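Local coordinates for Ent-copalyl diphosphate synthase (Streptomyces platensis, PDB 5BP8), which is a bacterial, mainly helical class II terpene cyclase, related to the squalene-hopene cyclases and built on alpha-alpha barrels, at residues 267-271 against 509-513; 399-403 against 442-446. All blocks are in the same frame, centred on the assembly; numbering follows the deposited sequence.

In the fold
Interaction 1 sets helix 260-274 alongside helix 504-518, near the C-terminus; interaction 2 joins the turn leading into helix 402-416, and the first residues of that helix, to the loop between helices 422-435 and 449-461. One is thus a side-by-side helix pair, the other a loop held at a helix start. In chain order the segments run 267-271, 399-403, 442-446 and 509-513, so the second contact is made within the long excursion that the first one closes. Their centres are 18 Å apart and their nearest atoms about 9 Å, without touching. Helix 449-461 packs against both, joining a buried helix pair to the loop that precedes it in the chain.

Interaction 1. Residues 267-271 against 509-513; sequences VLNSL and AARLA. With SO4 (sulfate ion), chain C.
The methyl of Ala509 points at the neighbouring helix and sits between Val267 and Ser270, which lie about one turn apart. Its CB is 4.0 Å from Val267 CA and 3.9 Å from Ser270 CB, and the CG2 branch of Val267 comes alongside at 4.1 Å. That branch lies beside the valine's own backbone N, while CG1 is anti to it (chi1 170°). Ala513, a turn further on, brings its CB to within 3.5 Å of Ser270 O. At the flank the two leucines meet obliquely through single methyls, Leu271 CD1 lying 4.1 Å from Leu512 CD2.

The helix segments are nearly parallel, 6° apart, with axes 8.7 Å from each other, a close spacing consistent with the small alanine side chains between them. Parallel neighbours of this kind are characteristic of one layer of an alpha-alpha barrel, consistent with the squalene-hopene cyclase relationship. Helix 7-20 covers the leucine flank, where Leu16 touches Leu271.

Ser270 meets Ala509 through its CB, while its hydroxyl is bonded to Trp266 O in its own helix. Arg511 leads away from the interface on an extended chain and grips a sulfate ion, probably from the crystallisation liquor, with both terminal nitrogens: NH2 to O2 of the sulfate at 2.8 Å and NH1 to its O4 at 3.1 Å. The sulfur lies in the guanidinium plane, and Arg8 also binds the ion.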
loop_
_atom_site.group_PDB
_atom_site.type_symbol
_atom_site.label_atom_id
_atom_site.label_comp_id
_atom_site.label_asym_id
_atom_site.label_seq_id
_atom_site.Cartn_x
_atom_site.Cartn_y
_atom_site.Cartn_z
ATOM N N VAL A 267 11.244 -0.426 8.542
ATOM C CA VAL A 267 11.530 -0.068 9.917
ATOM C C VAL A 267 13.040 0.001 10.147
ATOM O O VAL A 267 13.551 0.998 10.691
ATOM C CB VAL A 267 10.890 -1.038 10.928
ATOM C CG1 VAL A 267 11.421 -0.761 12.325
ATOM C CG2 VAL A 267 9.365 -0.898 10.918
ATOM N N LEU A 268 13.761 -1.045 9.737
ATOM C CA LEU A 268 15.211 -1.036 9.894
ATOM C C LEU A 268 15.895 0.107 9.139
ATOM O O LEU A 268 16.806 0.758 9.678
ATOM C CB LEU A 268 15.791 -2.379 9.464
ATOM C CG LEU A 268 15.521 -3.533 10.418
ATOM C CD1 LEU A 268 15.876 -4.838 9.745
ATOM C CD2 LEU A 268 16.323 -3.315 11.702
ATOM N N ASN A 269 15.458 0.397 7.912
ATOM C CA ASN A 269 16.069 1.497 7.150
ATOM C C ASN A 269 15.761 2.871 7.715
ATOM O O ASN A 269 16.619 3.756 7.715
ATOM C CB ASN A 269 15.727 1.438 5.652
ATOM C CG ASN A 269 16.407 0.265 4.956
ATOM O OD1 ASN A 269 17.523 -0.141 5.319
ATOM N ND2 ASN A 269 15.733 -0.299 3.959
ATOM N N SER A 270 14.556 3.053 8.235
ATOM C CA SER A 270 14.222 4.297 8.908
ATOM C C SER A 270 15.092 4.496 10.151
ATOM O O SER A 270 15.636 5.584 10.357
ATOM C CB SER A 270 12.740 4.311 9.289
ATOM O OG SER A 270 11.952 4.471 8.121
ATOM N N LEU A 271 15.230 3.457 10.960
ATOM C CA LEU A 271 16.054 3.538 12.181
ATOM C C LEU A 271 17.527 3.760 11.881
ATOM O O LEU A 271 18.196 4.492 12.622
ATOM C CB LEU A 271 15.876 2.302 13.047
ATOM C CG LEU A 271 14.798 2.440 14.123
ATOM C CD1 LEU A 271 13.618 3.298 13.687
ATOM C CD2 LEU A 271 14.317 1.057 14.509
ATOM N N ALA A 509 7.766 4.440 12.319
ATOM C CA ALA A 509 9.229 4.423 12.209
ATOM C C ALA A 509 9.737 5.663 11.493
ATOM O O ALA A 509 10.762 6.234 11.861
ATOM C CB ALA A 509 9.714 3.152 11.531
ATOM N N ALA A 510 9.002 6.106 10.478
ATOM C CA ALA A 510 9.322 7.320 9.787
ATOM C C ALA A 510 9.237 8.547 10.692
ATOM O O ALA A 510 10.093 9.449 10.628
ATOM C CB ALA A 510 8.426 7.487 8.559
ATOM N N ARG A 511 8.221 8.571 11.539
ATOM C CA ARG A 511 8.032 9.656 12.488
ATOM C C ARG A 511 9.209 9.692 13.477
ATOM O O ARG A 511 9.786 10.747 13.732
ATOM C CB ARG A 511 6.720 9.519 13.243
ATOM C CG ARG A 511 6.505 10.569 14.322
ATOM C CD ARG A 511 5.206 10.336 15.083
ATOM N NE ARG A 511 4.912 11.413 16.021
ATOM C CZ ARG A 511 5.262 11.441 17.314
ATOM N NH1 ARG A 511 5.944 10.452 17.879
ATOM N NH2 ARG A 511 4.902 12.473 18.058
ATOM N N LEU A 512 9.563 8.526 13.984
ATOM C CA LEU A 512 10.673 8.439 14.953
ATOM C C LEU A 512 11.978 8.972 14.348
ATOM O O LEU A 512 12.673 9.791 14.973
ATOM C CB LEU A 512 10.818 7.019 15.469
ATOM C CG LEU A 512 12.007 6.757 16.421
ATOM C CD1 LEU A 512 11.941 7.655 17.634
ATOM C CD2 LEU A 512 12.053 5.305 16.851
ATOM N N ALA A 513 12.286 8.535 13.130
ATOM C CA ALA A 513 13.458 9.024 12.395
ATOM C C ALA A 513 13.470 10.542 12.235
ATOM O O ALA A 513 14.490 11.199 12.498
ATOM C CB ALA A 513 13.555 8.343 11.044
HETATM S S SO4 C . 6.383 12.163 21.544
HETATM O O1 SO4 C . 7.503 13.038 21.988
HETATM O O2 SO4 C . 5.434 12.991 20.780
HETATM O O3 SO4 C . 5.683 11.584 22.713
HETATM O O4 SO4 C . 6.924 11.059 20.717
#

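Interaction 2. Residues 399-403 against 442-446; sequences HASPY and WGRWQ
Tyr403 and Trp442 each carry CG anti to their own carbonyl carbon (chi1 -59° in the tyrosine), and these torsions turn the two side chains into one another, crossing at about a right angle. The ring planes are inclined at 59°, an oblique pairing in which Tyr403 CE1 lies 3.5 Å from Trp442 CD1. Over one face of the phenol sits the Trp442 CB, 4.3 Å from the ring centroid in a CH-pi contact; Pro402 CG lies over the opposite face. At the ring's edge Tyr403 CE2 is 3.7 Å from Arg444 N. A water ties the far end down, bonded to Tyr403 OH at 2.8 Å and accepting from Gly443 N at 3.1 Å.

Arg444 reaches the other end of the contact on a fully extended chain. Its NH1 donates to a lone pair of Ala400 O, in the carbonyl plane, at 2.8 Å (N-H...O 156°). Trp445 lies against one face of the guanidinium, CZ2 toward its rim, while its CH2 packs 4.0 Å from Ala400 CB. Asp68 OD2 is a common partner of the two, in a salt bridge with Arg444 NH2 and a hydrogen bond from Trp445 NE1.

Trp442 ends a Gln-x-x-Asp-Gly-Ser-Trp sequence starting at Gln436, matching the QW motif of the squalene-hopene cyclase superfamily; its NE1 bonds Ala432 O in helix 422-435. Ser401 caps the N-terminus of helix 402-416 by accepting from Tyr403 N. From helix 449-461, Glu451 bonds Ser401 OG and Arg444 N alike, while Met455 packs on both Tyr403 and Trp442, so the loop is wedged among helices 402-416, 422-435 and 449-461.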
loop_
_atom_site.group_PDB
_atom_site.type_symbol
_atom_site.label_atom_id
_atom_site.label_comp_id
_atom_site.label_asym_id
_atom_site.label_seq_id
_atom_site.Cartn_x
_atom_site.Cartn_y
_atom_site.Cartn_z
ATOM N N HIS A 399 2.531 4.972 -4.505
ATOM C CA HIS A 399 2.137 5.819 -3.396
ATOM C C HIS A 399 1.411 7.033 -3.945
ATOM O O HIS A 399 1.818 7.638 -4.942
ATOM C CB HIS A 399 3.382 6.169 -2.605
ATOM C CG HIS A 399 3.151 6.571 -1.184
ATOM N ND1 HIS A 399 2.571 7.765 -0.824
ATOM C CD2 HIS A 399 3.487 5.961 -0.030
ATOM C CE1 HIS A 399 2.550 7.870 0.486
ATOM N NE2 HIS A 399 3.115 6.790 0.992
ATOM N N ALA A 400 0.331 7.414 -3.266
ATOM C CA ALA A 400 -0.460 8.592 -3.626
ATOM C C ALA A 400 0.211 9.948 -3.393
ATOM O O ALA A 400 -0.233 10.933 -3.949
ATOM C CB ALA A 400 -1.780 8.558 -2.842
ATOM N N SER A 401 1.236 10.007 -2.540
ATOM C CA SER A 401 1.843 11.254 -2.118
ATOM C C SER A 401 3.159 11.597 -2.856
ATOM O O SER A 401 4.077 10.763 -2.925
ATOM C CB SER A 401 2.161 11.186 -0.624
ATOM O OG SER A 401 2.737 12.396 -0.211
ATOM N N PRO A 402 3.274 12.830 -3.353
ATOM C CA PRO A 402 4.578 13.243 -3.875
ATOM C C PRO A 402 5.630 13.377 -2.779
ATOM O O PRO A 402 6.854 13.441 -3.083
ATOM C CB PRO A 402 4.285 14.579 -4.512
ATOM C CG PRO A 402 3.137 15.132 -3.765
ATOM C CD PRO A 402 2.313 13.956 -3.324
ATOM N N TYR A 403 5.189 13.440 -1.519
ATOM C CA TYR A 403 6.129 13.555 -0.398
ATOM C C TYR A 403 6.912 12.265 -0.213
ATOM O O TYR A 403 8.114 12.317 0.088
ATOM C CB TYR A 403 5.417 14.038 0.874
ATOM C CG TYR A 403 4.784 15.377 0.579
ATOM C CD1 TYR A 403 5.569 16.539 0.437
ATOM C CD2 TYR A 403 3.420 15.484 0.341
ATOM C CE1 TYR A 403 4.987 17.755 0.107
ATOM C CE2 TYR A 403 2.841 16.695 0.019
ATOM C CZ TYR A 403 3.621 17.822 -0.105
ATOM O OH TYR A 403 3.000 19.008 -0.448
ATOM N N TRP A 442 3.129 18.690 6.335
ATOM C CA TRP A 442 3.001 18.531 4.903
ATOM C C TRP A 442 1.999 17.421 4.658
ATOM O O TRP A 442 1.834 16.520 5.490
ATOM C CB TRP A 442 4.298 18.094 4.250
ATOM C CG TRP A 442 5.397 19.121 4.013
ATOM C CD1 TRP A 442 5.671 19.777 2.851
ATOM C CD2 TRP A 442 6.402 19.515 4.944
ATOM N NE1 TRP A 442 6.808 20.554 2.989
ATOM C CE2 TRP A 442 7.274 20.410 4.271
ATOM C CE3 TRP A 442 6.682 19.162 6.268
ATOM C CZ2 TRP A 442 8.372 20.977 4.887
ATOM C CZ3 TRP A 442 7.788 19.731 6.879
ATOM C CH2 TRP A 442 8.611 20.641 6.186
ATOM N N GLY A 443 1.358 17.485 3.498
ATOM C CA GLY A 443 0.607 16.373 2.997
ATOM C C GLY A 443 -0.255 16.735 1.811
ATOM O O GLY A 443 -0.592 17.911 1.615
ATOM N N ARG A 444 -0.613 15.716 1.038
ATOM C CA ARG A 444 -1.366 15.905 -0.190
ATOM C C ARG A 444 -2.769 16.467 0.025
ATOM O O ARG A 444 -3.135 17.485 -0.579
ATOM C CB ARG A 444 -1.462 14.584 -0.955
ATOM C CG ARG A 444 -2.203 14.754 -2.265
ATOM C CD ARG A 444 -2.175 13.515 -3.132
ATOM N NE ARG A 444 -3.093 13.690 -4.260
ATOM C CZ ARG A 444 -3.213 12.838 -5.277
ATOM N NH1 ARG A 444 -2.470 11.743 -5.356
ATOM N NH2 ARG A 444 -4.096 13.089 -6.234
ATOM N N TRP A 445 -3.558 15.772 0.841
ATOM C CA TRP A 445 -4.962 16.149 1.076
ATOM C C TRP A 445 -5.150 16.859 2.429
ATOM O O TRP A 445 -6.121 17.587 2.636
ATOM C CB TRP A 445 -5.828 14.913 1.001
ATOM C CG TRP A 445 -5.921 14.320 -0.348
ATOM C CD1 TRP A 445 -6.333 14.946 -1.483
ATOM C CD2 TRP A 445 -5.579 12.989 -0.732
ATOM N NE1 TRP A 445 -6.293 14.092 -2.547
ATOM C CE2 TRP A 445 -5.830 12.878 -2.121
ATOM C CE3 TRP A 445 -5.072 11.880 -0.046
ATOM C CZ2 TRP A 445 -5.607 11.703 -2.838
ATOM C CZ3 TRP A 445 -4.879 10.690 -0.752
ATOM C CH2 TRP A 445 -5.145 10.616 -2.138
ATOM N N GLN A 446 -4.199 16.669 3.334
ATOM C CA GLN A 446 -4.185 17.325 4.629
ATOM C C GLN A 446 -2.770 17.124 5.168
ATOM O O GLN A 446 -2.042 16.268 4.673
ATOM C CB GLN A 446 -5.173 16.620 5.585
ATOM C CG GLN A 446 -4.749 15.190 5.878
ATOM C CD GLN A 446 -5.828 14.349 6.499
ATOM O OE1 GLN A 446 -6.231 13.327 5.935
ATOM N NE2 GLN A 446 -6.325 14.780 7.662
HETATM O O HOH W 1 1.952 20.052 1.927
#